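Local structure of epidermin leader peptide processing serine protease EpiP (Staphylococcus aureus subsp. aureus, 3QFH) at residues Ser41-Val45 with Gln55-Thr59; Arg101-Met105 with His363-Ile367; Tyr115-Pro119 with Tyr436-Asn440; Phe200-Arg204 with Gln222-Asn228; Leu260-Asn265 with Val306-Asn312. The protein probably cleaves the leader peptide from the precursor of the lantibiotic epidermin, as a subtilisin-like serine endopeptidase. One frame throughout, in Å; residues are numbered along the deposited sequence.

Contact 1: residues Ser41-Val45 with Gln55-Thr59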
# COMPACT_ATOMS: atom_id res chain seq x y z
N SER A 41 7.17 -35.11 0.60
CA SER A 41 6.48 -34.65 1.80
C SER A 41 6.97 -33.27 2.23
O SER A 41 7.43 -33.09 3.36
CB SER A 41 6.61 -35.67 2.92
OG SER A 41 5.88 -36.84 2.61
N LEU A 42 6.90 -32.32 1.31
CA LEU A 42 7.32 -30.95 1.61
C LEU A 42 6.30 -30.26 2.51
O LEU A 42 5.09 -30.39 2.33
CB LEU A 42 7.49 -30.15 0.32
CG LEU A 42 8.51 -30.64 -0.70
CD1 LEU A 42 8.46 -29.75 -1.94
CD2 LEU A 42 9.92 -30.67 -0.10
N ASN A 43 6.80 -29.52 3.49
CA ASN A 43 5.95 -28.80 4.42
C ASN A 43 5.68 -27.37 3.90
O ASN A 43 6.36 -26.42 4.27
CB ASN A 43 6.60 -28.79 5.80
CG ASN A 43 5.77 -28.08 6.85
OD1 ASN A 43 4.61 -27.73 6.62
ND2 ASN A 43 6.36 -27.87 8.01
N VAL A 44 4.68 -27.25 3.02
CA VAL A 44 4.29 -25.97 2.43
C VAL A 44 3.49 -25.15 3.45
O VAL A 44 2.41 -25.55 3.85
CB VAL A 44 3.43 -26.19 1.18
CG1 VAL A 44 2.95 -24.86 0.61
CG2 VAL A 44 4.20 -26.97 0.13
N VAL A 45 4.03 -24.02 3.88
CA VAL A 45 3.34 -23.18 4.89
C VAL A 45 2.59 -21.94 4.30
O VAL A 45 1.92 -21.21 5.02
CB VAL A 45 4.33 -22.75 6.01
CG1 VAL A 45 4.83 -23.98 6.80
CG2 VAL A 45 5.48 -21.98 5.44
N GLN A 55 5.88 -20.97 0.17
CA GLN A 55 6.85 -20.87 1.23
C GLN A 55 6.88 -22.26 1.81
O GLN A 55 5.84 -22.86 2.07
CB GLN A 55 6.46 -19.83 2.27
CG GLN A 55 7.60 -19.45 3.16
CD GLN A 55 7.21 -18.38 4.16
OE1 GLN A 55 6.08 -18.37 4.66
NE2 GLN A 55 8.16 -17.49 4.49
N ILE A 56 8.07 -22.78 2.00
CA ILE A 56 8.25 -24.12 2.50
C ILE A 56 9.22 -24.11 3.67
O ILE A 56 10.22 -23.40 3.67
CB ILE A 56 8.78 -25.03 1.37
CG1 ILE A 56 7.83 -24.96 0.16
CG2 ILE A 56 8.94 -26.47 1.86
CD1 ILE A 56 8.26 -25.85 -1.03
N LYS A 57 8.89 -24.88 4.69
CA LYS A 57 9.73 -24.98 5.84
C LYS A 57 10.52 -26.28 5.64
O LYS A 57 9.93 -27.35 5.52
CB LYS A 57 8.89 -24.99 7.11
CG LYS A 57 9.69 -24.70 8.35
CD LYS A 57 8.84 -24.60 9.62
CE LYS A 57 9.73 -24.28 10.82
NZ LYS A 57 9.01 -24.29 12.12
N MET A 58 11.83 -26.17 5.54
CA MET A 58 12.68 -27.35 5.34
C MET A 58 14.13 -27.14 5.77
O MET A 58 14.57 -26.01 5.97
CB MET A 58 12.61 -27.81 3.87
CG MET A 58 12.91 -26.75 2.84
SD MET A 58 12.60 -27.33 1.13
CE MET A 58 12.79 -25.79 0.25
N THR A 59 14.87 -28.25 5.93
CA THR A 59 16.28 -28.18 6.30
C THR A 59 17.06 -27.60 5.14
O THR A 59 16.58 -27.58 4.00
CB THR A 59 16.88 -29.58 6.64
OG1 THR A 59 16.85 -30.42 5.48
CG2 THR A 59 16.11 -30.24 7.79
O HOH W 1 9.43 -29.53 3.87
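L42 opens the contact by laying its CD1 against CD1 of I56, 4.0 Å away. V37 of helix 30-40 and L66 of helix 60-66 also touch L42, on the helical side of the propeptide-like domain. N43 follows with its backbone. Its O accepts a nearly straight bond from K57 N, at 3.0 Å and 171°. Its N reaches K57 O through a water, which lies 2.7 Å from N43 N. The side chains of N43 and K57 run side by side, with N43 ND2 3.9 Å from K57 CB. V44 forms a non-hydrogen-bonded antiparallel pair with I56. Its CG2 meets I56 CG1 at 4.1 Å, on the face covered by helix 30-40. At V45 the backbone N donates to Q55 O over 2.8 Å. V45 CG2, placed between its own N and carbonyl carbon (chi1 -64° to CG1), rests on the Q55 side chain, whose NE2 bonds to T79 and E212. The strands form a hairpin at the edge of the sheet. Its chemistry is divided: aliphatic groups face the helices, while a water links N43 N to K57 O, consistent with the strands drawing apart toward L42.

Contact 2: residues Arg101-Met105 with His363-Ile367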
# COMPACT_ATOMS: atom_id res chain seq x y z
N ARG A 101 -11.07 20.76 10.60
CA ARG A 101 -9.72 20.57 11.15
C ARG A 101 -8.85 19.75 10.19
O ARG A 101 -7.64 19.68 10.36
CB ARG A 101 -9.79 19.86 12.51
CG ARG A 101 -10.55 20.64 13.56
CD ARG A 101 -10.62 19.81 14.82
NE ARG A 101 -11.50 20.40 15.81
CZ ARG A 101 -11.67 19.93 17.04
NH1 ARG A 101 -11.00 18.86 17.46
NH2 ARG A 101 -12.52 20.54 17.87
N GLN A 102 -9.48 19.09 9.21
CA GLN A 102 -8.74 18.26 8.25
C GLN A 102 -8.14 19.15 7.18
O GLN A 102 -8.63 19.20 6.07
CB GLN A 102 -9.66 17.24 7.60
CG GLN A 102 -10.36 16.30 8.56
CD GLN A 102 -11.20 15.31 7.83
OE1 GLN A 102 -12.42 15.37 7.91
NE2 GLN A 102 -10.55 14.39 7.08
N TRP A 103 -7.07 19.86 7.51
CA TRP A 103 -6.46 20.76 6.53
C TRP A 103 -6.08 20.05 5.24
O TRP A 103 -6.18 20.63 4.17
CB TRP A 103 -5.23 21.47 7.10
CG TRP A 103 -4.15 20.55 7.58
CD1 TRP A 103 -3.93 20.15 8.86
CD2 TRP A 103 -3.11 19.96 6.79
NE1 TRP A 103 -2.84 19.32 8.92
CE2 TRP A 103 -2.32 19.19 7.65
CE3 TRP A 103 -2.77 20.01 5.43
CZ2 TRP A 103 -1.21 18.47 7.21
CZ3 TRP A 103 -1.67 19.29 4.98
CH2 TRP A 103 -0.91 18.53 5.87
N ASP A 104 -5.61 18.82 5.37
CA ASP A 104 -5.16 18.03 4.24
C ASP A 104 -6.31 17.68 3.27
O ASP A 104 -6.13 17.70 2.06
CB ASP A 104 -4.49 16.75 4.76
CG ASP A 104 -5.41 15.92 5.66
OD1 ASP A 104 -6.02 16.49 6.61
OD2 ASP A 104 -5.51 14.69 5.42
N MET A 105 -7.49 17.41 3.83
CA MET A 105 -8.67 17.03 3.07
C MET A 105 -9.26 18.30 2.45
O MET A 105 -9.72 18.31 1.30
CB MET A 105 -9.66 16.30 4.00
CG MET A 105 -10.60 15.33 3.31
SD MET A 105 -9.69 14.02 2.39
CE MET A 105 -9.03 12.96 3.65
N HIS A 363 -1.17 20.07 15.13
CA HIS A 363 -2.44 20.14 14.39
C HIS A 363 -2.31 20.72 12.98
O HIS A 363 -3.09 20.40 12.09
CB HIS A 363 -3.45 20.97 15.20
CG HIS A 363 -3.63 20.49 16.61
ND1 HIS A 363 -2.77 20.86 17.63
CD2 HIS A 363 -4.54 19.65 17.16
CE1 HIS A 363 -3.16 20.28 18.75
NE2 HIS A 363 -4.23 19.54 18.49
N LYS A 364 -1.34 21.61 12.81
CA LYS A 364 -1.09 22.25 11.54
C LYS A 364 -0.32 21.38 10.55
O LYS A 364 -0.59 21.46 9.35
CB LYS A 364 -0.31 23.55 11.77
CG LYS A 364 -1.11 24.62 12.51
CD LYS A 364 -0.27 25.87 12.73
CE LYS A 364 -1.06 26.97 13.45
NZ LYS A 364 -0.21 28.15 13.78
N GLU A 365 0.60 20.54 11.04
CA GLU A 365 1.46 19.74 10.16
C GLU A 365 1.20 18.22 10.15
O GLU A 365 1.84 17.51 9.38
CB GLU A 365 2.95 20.01 10.48
CG GLU A 365 3.46 19.48 11.84
CD GLU A 365 4.97 19.72 12.04
OE1 GLU A 365 5.51 19.27 13.07
OE2 GLU A 365 5.62 20.37 11.18
N ASN A 366 0.32 17.72 11.01
CA ASN A 366 -0.02 16.29 10.98
C ASN A 366 -1.44 16.09 10.47
O ASN A 366 -2.24 17.02 10.43
CB ASN A 366 0.18 15.60 12.33
CG ASN A 366 1.67 15.37 12.68
OD1 ASN A 366 2.59 15.75 11.93
ND2 ASN A 366 1.91 14.73 13.81
N ILE A 367 -1.72 14.85 10.10
CA ILE A 367 -2.98 14.44 9.52
C ILE A 367 -3.93 13.84 10.56
O ILE A 367 -3.60 12.85 11.22
CB ILE A 367 -2.74 13.34 8.47
CG1 ILE A 367 -1.67 13.77 7.43
CG2 ILE A 367 -4.06 12.92 7.82
CD1 ILE A 367 -2.02 14.91 6.55
O HOH W 2 -5.76 19.98 12.50
O HOH W 3 -5.26 17.02 9.20
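W103 puts its indole against the end of helix 361-365, where the chain turns into strand 367-370 of the subtilisin-like domain. The ring stands in the first turn of helix 103-108. Its CG lies between the backbone N and the carbonyl carbon (chi1 58°), which swings the indole across to the other segment. The tight part is here. W103 NE1 donates to N366 O at 2.8 Å, but the bond is bent to 137° and the donor sits above the carbonyl plane. K364 O lies over one face of the indole, offset toward the rim. H363 O comes to the ring edge, 3.3 Å from W103 CD1. Three carbonyl oxygens thus gather round the pyrrole side of one ring. At the benzo side, W103 CZ2 packs on I367 CD1. That methyl also touches D104 CB, at 3.6 Å, and D104 CB lies on the opposite face of the indole, near its rim. The carboxylate of D104 is held by a salt bridge to K388, and helix 177-186 closes in through Q184.

The looser part is bridged by water. One water donates to R101 O and H363 O, where the two backbones stand apart. K364 is exposed, and its side chain starts away from the contact. A second water lies inward, between the buried D104 and N366. It donates to D104 OD1 at 2.8 Å and, more distantly, to N366 O at 3.3 Å.

Contact 3: residues Tyr115-Pro119 with Tyr436-Asn440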
# COMPACT_ATOMS: atom_id res chain seq x y z
N TYR A 115 -17.09 17.64 -2.68
CA TYR A 115 -18.09 16.66 -2.23
C TYR A 115 -19.47 16.92 -2.83
O TYR A 115 -20.35 16.06 -2.75
CB TYR A 115 -18.18 16.56 -0.70
CG TYR A 115 -16.91 16.04 -0.06
CD1 TYR A 115 -16.53 14.71 -0.21
CD2 TYR A 115 -16.08 16.86 0.67
CE1 TYR A 115 -15.36 14.23 0.35
CE2 TYR A 115 -14.91 16.39 1.23
CZ TYR A 115 -14.56 15.07 1.07
OH TYR A 115 -13.39 14.60 1.64
N ASP A 116 -19.69 18.10 -3.42
CA ASP A 116 -20.98 18.36 -4.09
C ASP A 116 -20.97 17.88 -5.54
O ASP A 116 -21.99 17.92 -6.21
CB ASP A 116 -21.35 19.84 -4.00
CG ASP A 116 -21.56 20.29 -2.55
OD1 ASP A 116 -22.28 19.59 -1.81
OD2 ASP A 116 -20.99 21.33 -2.16
N ASP A 117 -19.82 17.42 -6.02
CA ASP A 117 -19.64 16.93 -7.38
C ASP A 117 -19.37 15.42 -7.42
O ASP A 117 -18.89 14.91 -8.42
CB ASP A 117 -18.45 17.66 -8.02
CG ASP A 117 -18.61 19.19 -8.00
OD1 ASP A 117 -19.73 19.65 -8.28
OD2 ASP A 117 -17.64 19.92 -7.72
N LEU A 118 -19.65 14.71 -6.33
CA LEU A 118 -19.41 13.26 -6.29
C LEU A 118 -20.33 12.53 -7.27
O LEU A 118 -21.41 13.01 -7.55
CB LEU A 118 -19.65 12.69 -4.90
CG LEU A 118 -18.69 13.12 -3.79
CD1 LEU A 118 -19.19 12.61 -2.44
CD2 LEU A 118 -17.29 12.63 -4.07
N PRO A 119 -19.89 11.36 -7.78
CA PRO A 119 -20.76 10.59 -8.66
C PRO A 119 -22.04 10.24 -7.90
O PRO A 119 -22.01 10.17 -6.68
CB PRO A 119 -19.95 9.31 -8.95
CG PRO A 119 -18.57 9.59 -8.52
CD PRO A 119 -18.61 10.68 -7.52
N TYR A 436 -11.00 18.29 -6.58
CA TYR A 436 -12.00 19.18 -7.16
C TYR A 436 -11.81 19.25 -8.68
O TYR A 436 -12.78 19.13 -9.45
CB TYR A 436 -11.94 20.56 -6.54
CG TYR A 436 -12.92 21.53 -7.11
CD1 TYR A 436 -14.22 21.58 -6.63
CD2 TYR A 436 -12.54 22.43 -8.09
CE1 TYR A 436 -15.14 22.49 -7.14
CE2 TYR A 436 -13.44 23.34 -8.62
CZ TYR A 436 -14.74 23.37 -8.14
OH TYR A 436 -15.64 24.26 -8.64
N LYS A 437 -10.56 19.42 -9.11
CA LYS A 437 -10.27 19.45 -10.54
C LYS A 437 -10.63 18.12 -11.22
O LYS A 437 -11.23 18.12 -12.28
CB LYS A 437 -8.81 19.78 -10.82
CG LYS A 437 -8.42 21.25 -10.63
CD LYS A 437 -6.99 21.52 -11.13
CE LYS A 437 -6.55 22.95 -10.86
NZ LYS A 437 -7.37 23.98 -11.59
N ALA A 438 -10.25 17.01 -10.59
CA ALA A 438 -10.50 15.67 -11.17
C ALA A 438 -11.99 15.40 -11.43
O ALA A 438 -12.34 14.73 -12.40
CB ALA A 438 -9.91 14.59 -10.26
N LEU A 439 -12.85 15.93 -10.57
CA LEU A 439 -14.29 15.74 -10.71
C LEU A 439 -14.97 16.78 -11.61
O LEU A 439 -16.14 16.65 -11.91
CB LEU A 439 -14.96 15.77 -9.33
CG LEU A 439 -14.49 14.66 -8.37
CD1 LEU A 439 -15.14 14.79 -7.00
CD2 LEU A 439 -14.76 13.30 -8.96
N ASN A 440 -14.25 17.79 -12.07
CA ASN A 440 -14.89 18.80 -12.88
C ASN A 440 -14.33 18.97 -14.30
O ASN A 440 -14.39 20.06 -14.86
CB ASN A 440 -14.85 20.13 -12.11
CG ASN A 440 -15.81 20.12 -10.94
OD1 ASN A 440 -17.01 20.14 -11.14
ND2 ASN A 440 -15.28 20.09 -9.71
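The backbones come closest at D117 and L439, whose CA atoms are 6.4 Å apart, where the loop leaving the 3-10 turn at Y115-D116 passes the last turn of helix 435-439. D117 carries the polar part. Its CG is anti to the carbonyl carbon (chi1 -57°), and the carboxylate points at N440. N440 ND2 donates to D117 OD2 at 3.1 Å and 160°. The acceptor lies in the amide plane, but the amide meets OD2 from above the carboxylate plane. The two flat groups stand almost perpendicular, 89° apart.

N440 ND2 also donates to Y436 O, at 2.7 Å, one helical turn back. It sits over the centre of the Y436 ring, 3.4 Å above its plane. Two acceptors and a ring face therefore fix the amide. N440 OD1 is taken by N443.

In this subtilisin-like fold the contact joins the loop between helix 103-108 and strand 126-130 to the chain's last helix, 435-439. Both pack beside helix 382-400, and K399 of that helix donates to D117 O. A bound sodium ion lies about 7 Å from the D117 side chain.

The apolar part lies on the side of helix 382-400. L439 sets its CB against D117 CB at 4.2 Å. L439 CD1 reaches L118 CD2, also at 4.2 Å, and L395 touches both leucines. D117 OD2 also approaches the Y436 ring, 3.6 Å from CE1.

Contact 4: residues Phe200-Arg204 with Gln222-Asn228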
# COMPACT_ATOMS: atom_id res chain seq x y z
N PHE A 200 -14.93 0.01 1.11
CA PHE A 200 -13.55 -0.40 1.13
C PHE A 200 -13.51 -1.83 1.65
O PHE A 200 -14.41 -2.28 2.38
CB PHE A 200 -12.67 0.54 1.95
CG PHE A 200 -12.83 0.42 3.43
CD1 PHE A 200 -11.96 -0.37 4.17
CD2 PHE A 200 -13.84 1.10 4.10
CE1 PHE A 200 -12.09 -0.47 5.54
CE2 PHE A 200 -13.98 1.01 5.47
CZ PHE A 200 -13.11 0.21 6.19
N THR A 201 -12.48 -2.53 1.23
CA THR A 201 -12.28 -3.91 1.60
C THR A 201 -10.90 -3.97 2.19
O THR A 201 -9.94 -3.53 1.56
CB THR A 201 -12.34 -4.83 0.38
OG1 THR A 201 -13.55 -4.60 -0.34
CG2 THR A 201 -12.31 -6.27 0.80
N MET A 202 -10.79 -4.50 3.40
CA MET A 202 -9.50 -4.58 4.06
C MET A 202 -8.93 -5.97 3.83
O MET A 202 -9.65 -6.95 3.90
CB MET A 202 -9.65 -4.28 5.55
CG MET A 202 -8.41 -4.56 6.43
SD MET A 202 -6.94 -3.61 6.01
CE MET A 202 -7.50 -1.90 6.19
N TYR A 203 -7.64 -6.02 3.52
CA TYR A 203 -6.93 -7.29 3.40
C TYR A 203 -5.83 -7.25 4.43
O TYR A 203 -4.85 -6.52 4.28
CB TYR A 203 -6.41 -7.52 1.99
CG TYR A 203 -7.56 -7.72 1.02
CD1 TYR A 203 -8.08 -8.98 0.78
CD2 TYR A 203 -8.17 -6.63 0.38
CE1 TYR A 203 -9.14 -9.18 -0.10
CE2 TYR A 203 -9.23 -6.82 -0.47
CZ TYR A 203 -9.71 -8.09 -0.71
OH TYR A 203 -10.74 -8.30 -1.57
N ARG A 204 -6.01 -8.02 5.50
CA ARG A 204 -5.06 -8.01 6.61
C ARG A 204 -3.85 -8.90 6.35
O ARG A 204 -3.97 -10.09 6.11
CB ARG A 204 -5.74 -8.40 7.92
CG ARG A 204 -4.79 -8.28 9.12
CD ARG A 204 -5.53 -8.37 10.45
NE ARG A 204 -6.02 -9.72 10.75
CZ ARG A 204 -5.36 -10.62 11.48
NH1 ARG A 204 -4.16 -10.37 11.96
NH2 ARG A 204 -5.90 -11.81 11.70
N GLN A 222 -5.74 -11.56 -4.20
CA GLN A 222 -7.07 -11.74 -3.65
C GLN A 222 -7.96 -10.51 -3.96
O GLN A 222 -9.12 -10.66 -4.37
CB GLN A 222 -7.01 -11.96 -2.14
CG GLN A 222 -8.35 -12.26 -1.54
CD GLN A 222 -8.92 -13.56 -2.07
OE1 GLN A 222 -8.28 -14.61 -1.95
NE2 GLN A 222 -10.10 -13.50 -2.65
N ALA A 223 -7.40 -9.33 -3.75
CA ALA A 223 -8.10 -8.06 -3.98
C ALA A 223 -8.53 -7.94 -5.44
O ALA A 223 -9.66 -7.54 -5.73
CB ALA A 223 -7.21 -6.87 -3.60
N ALA A 224 -7.62 -8.29 -6.34
CA ALA A 224 -7.89 -8.26 -7.77
C ALA A 224 -8.94 -9.30 -8.13
O ALA A 224 -9.81 -9.04 -8.97
CB ALA A 224 -6.61 -8.48 -8.57
N ASN A 225 -8.89 -10.48 -7.52
CA ASN A 225 -9.91 -11.51 -7.79
C ASN A 225 -11.28 -11.11 -7.25
O ASN A 225 -12.30 -11.53 -7.80
CB ASN A 225 -9.52 -12.88 -7.23
CG ASN A 225 -8.43 -13.57 -8.06
OD1 ASN A 225 -8.17 -13.19 -9.21
ND2 ASN A 225 -7.80 -14.59 -7.48
N ASP A 226 -11.29 -10.36 -6.16
CA ASP A 226 -12.54 -9.89 -5.55
C ASP A 226 -13.17 -8.70 -6.29
O ASP A 226 -14.21 -8.21 -5.88
CB ASP A 226 -12.31 -9.53 -4.07
CG ASP A 226 -12.11 -10.76 -3.16
OD1 ASP A 226 -12.31 -11.90 -3.62
OD2 ASP A 226 -11.77 -10.56 -1.96
N GLY A 227 -12.53 -8.22 -7.35
CA GLY A 227 -13.09 -7.14 -8.16
C GLY A 227 -12.86 -5.72 -7.65
O GLY A 227 -13.55 -4.80 -8.07
N ASN A 228 -11.89 -5.55 -6.75
CA ASN A 228 -11.52 -4.23 -6.26
C ASN A 228 -10.67 -3.58 -7.33
O ASN A 228 -9.54 -4.01 -7.55
CB ASN A 228 -10.68 -4.33 -5.00
CG ASN A 228 -11.43 -4.95 -3.87
OD1 ASN A 228 -12.29 -4.31 -3.27
ND2 ASN A 228 -11.09 -6.18 -3.53
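Y203 OH meets D226 OD2 at 2.5 Å, a short hydrogen bond donated by the tyrosine. The carboxylate oxygen lies in the ring plane, at its edge. The phenol reaches it on the anti side of the carboxylate. N228 ND2, two residues beyond D226, also comes to this hydroxyl, at 2.9 Å, but this bond is weak and bent to 126°. The amide stands almost at right angles to the ring. Over one face of the ring lies A223 CB, 4.2 Å from the centroid, in a CH-pi contact. Q222 CG touches Y203 CE1 at 3.5 Å. Two residues earlier on the strand, T201 OG1 donates to N228 OD1 at 3.2 Å.

The next shell holds these groups in place. N228 ND2 donates to A223 O, in the carbonyl plane and on a lone pair. A223 O also takes N228 N, so one carbonyl holds both the backbone N and the side-chain ND2 of N228. G227 has positive phi and closes the helix with a Schellman motif, which turns N228 back toward the strand. Q222, bent at chi2 (64°), brings NE2 to D226 OD1 from above the carboxylate plane. K149 forms a salt bridge with D226 OD2. A127 of strand 126-130 touches Y203, A223 and N228.

The segments belong to a beta-alpha-beta crossover of the Rossmann-like subtilase core, from strand 200-204 through helix 213-225, past the intervening strand 126-130, to strand 230-233. The phenol end is buried, yet it has both a donor and an acceptor. The nearby lysine probably helps keep the carboxylate of D226 ionised.

Contact 5: residues Leu260-Asn265 with Val306-Asn312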
# COMPACT_ATOMS: atom_id res chain seq x y z
N LEU A 260 5.93 -10.32 -5.85
CA LEU A 260 5.33 -8.99 -5.73
C LEU A 260 5.08 -8.32 -7.10
O LEU A 260 3.99 -7.79 -7.33
CB LEU A 260 6.19 -8.10 -4.83
CG LEU A 260 5.57 -6.76 -4.43
CD1 LEU A 260 4.13 -6.95 -3.88
CD2 LEU A 260 6.45 -6.06 -3.42
N GLN A 261 6.08 -8.33 -7.99
CA GLN A 261 5.89 -7.73 -9.32
C GLN A 261 4.85 -8.53 -10.10
O GLN A 261 4.05 -7.96 -10.81
CB GLN A 261 7.20 -7.69 -10.12
CG GLN A 261 7.04 -7.07 -11.51
CD GLN A 261 6.64 -5.61 -11.45
OE1 GLN A 261 7.49 -4.74 -11.33
NE2 GLN A 261 5.34 -5.34 -11.52
N LYS A 262 4.86 -9.86 -9.95
CA LYS A 262 3.86 -10.68 -10.66
C LYS A 262 2.45 -10.45 -10.11
O LYS A 262 1.50 -10.45 -10.86
CB LYS A 262 4.23 -12.18 -10.64
CG LYS A 262 5.43 -12.50 -11.53
CD LYS A 262 6.00 -13.91 -11.29
CE LYS A 262 5.04 -15.02 -11.71
NZ LYS A 262 5.65 -16.39 -11.52
N ALA A 263 2.33 -10.22 -8.81
CA ALA A 263 1.03 -9.93 -8.21
C ALA A 263 0.46 -8.63 -8.82
O ALA A 263 -0.69 -8.57 -9.24
CB ALA A 263 1.16 -9.79 -6.69
N ILE A 264 1.30 -7.59 -8.85
CA ILE A 264 0.96 -6.28 -9.44
C ILE A 264 0.50 -6.41 -10.93
O ILE A 264 -0.51 -5.83 -11.33
CB ILE A 264 2.17 -5.31 -9.29
CG1 ILE A 264 2.35 -4.97 -7.81
CG2 ILE A 264 1.97 -4.01 -10.10
CD1 ILE A 264 3.63 -4.25 -7.48
N ASN A 265 1.21 -7.20 -11.71
CA ASN A 265 0.87 -7.39 -13.12
C ASN A 265 -0.39 -8.23 -13.25
O ASN A 265 -1.17 -8.05 -14.19
CB ASN A 265 2.05 -7.97 -13.89
CG ASN A 265 3.24 -7.01 -13.96
OD1 ASN A 265 3.10 -5.81 -13.70
ND2 ASN A 265 4.39 -7.52 -14.34
N VAL A 306 10.37 -1.31 -2.77
CA VAL A 306 9.24 -1.99 -3.41
C VAL A 306 7.99 -2.04 -2.53
O VAL A 306 8.07 -2.08 -1.31
CB VAL A 306 9.62 -3.41 -3.87
CG1 VAL A 306 10.94 -3.39 -4.62
CG2 VAL A 306 9.70 -4.36 -2.70
N PRO A 307 6.80 -2.03 -3.15
CA PRO A 307 6.56 -2.00 -4.59
C PRO A 307 6.59 -0.61 -5.24
O PRO A 307 6.30 -0.50 -6.43
CB PRO A 307 5.14 -2.59 -4.69
CG PRO A 307 4.47 -2.13 -3.43
CD PRO A 307 5.55 -2.10 -2.38
N ALA A 308 6.97 0.43 -4.49
CA ALA A 308 6.95 1.80 -5.03
C ALA A 308 7.72 1.99 -6.33
O ALA A 308 7.31 2.79 -7.16
CB ALA A 308 7.44 2.81 -3.97
N SER A 309 8.84 1.29 -6.49
CA SER A 309 9.67 1.46 -7.69
C SER A 309 9.39 0.39 -8.74
O SER A 309 10.09 0.32 -9.72
CB SER A 309 11.16 1.39 -7.31
OG SER A 309 11.47 0.11 -6.78
N MET A 310 8.38 -0.44 -8.54
CA MET A 310 8.08 -1.51 -9.50
C MET A 310 7.26 -1.04 -10.69
O MET A 310 6.72 0.05 -10.70
CB MET A 310 7.39 -2.67 -8.79
CG MET A 310 8.35 -3.59 -8.01
SD MET A 310 7.42 -4.88 -7.15
CE MET A 310 8.72 -6.02 -6.66
N ASP A 311 7.16 -1.89 -11.70
CA ASP A 311 6.38 -1.55 -12.88
C ASP A 311 4.89 -1.64 -12.57
O ASP A 311 4.46 -2.47 -11.75
CB ASP A 311 6.72 -2.51 -14.02
CG ASP A 311 8.19 -2.47 -14.42
OD1 ASP A 311 8.82 -1.39 -14.30
OD2 ASP A 311 8.71 -3.52 -14.85
N ASN A 312 4.13 -0.77 -13.22
CA ASN A 312 2.68 -0.74 -13.13
C ASN A 312 2.09 -0.38 -11.76
O ASN A 312 1.08 -0.91 -11.34
CB ASN A 312 2.13 -2.06 -13.63
CG ASN A 312 2.50 -2.31 -15.08
OD1 ASN A 312 2.28 -1.45 -15.91
ND2 ASN A 312 3.04 -3.49 -15.38
O HOH W 4 -1.13 -3.09 -11.43
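Q261 on helix 254-269 reaches across to the loop that enters strand 314-319, so this contact packs a helix of the parallel alpha/beta subtilase core against a connection between strands. The loop begins with a cis peptide before P307 and a type I turn from P307 to M310.

Hydrogen bonds come first. The amide of Q261 grips the backbone of D311 from both its ends. OE1 accepts from D311 N at 2.9 Å, in the carbonyl plane and on a lone pair. NE2 donates to D311 O at 3.0 Å and 169°. The chain of Q261 is bent at chi2 (65°), which brings its amide to the loop. The paired bonds fix the rotation of the amide and which end is which. One helical turn on from Q261, N265 OD1 accepts from N312 ND2 at 2.9 Å. The donor stands above the carbonyl plane of N265, and the two amides are steeply inclined, 74° apart.

The apolar contacts lie deeper. L260 CD2 touches V306 CG2 at 3.7 Å and also meets P307 CB. I264 CD1 packs on P307 CB at 3.6 Å, and its side chain crosses the proline at about a right angle. The extended M310 side chain runs antiparallel to that of Q261 and brings SD and CE against L260. Y257, a turn earlier on the helix, touches V306 and M310. S217 and I220 of helix 213-225 also touch L260.

Water makes the last link. One molecule donates to I264 O at 2.8 Å and to N312 O at 3.1 Å.

In the fold
From the N terminus, contact 1 closes a short hairpin within the propeptide-like domain before any other contact opens. Contact 2 opens at 101-105 and ties helix 103-108 to the end of helix 361-365. Contact 3 opens at 115-119 and ties the loop before strand 126-130 to helix 435-439. They close in the same order, so their two long loops cross. They also touch, through M105 and Y115. Contacts 4 and 5 are nested inside both loops, in series. Contact 4 ties strand 200-204 to the helix after it. Contact 5 ties helix 254-269 to the loop before strand 314-319. Their centres are about 17 Å apart. Contact 1 lies across the chain's centre from contacts 2 and 3.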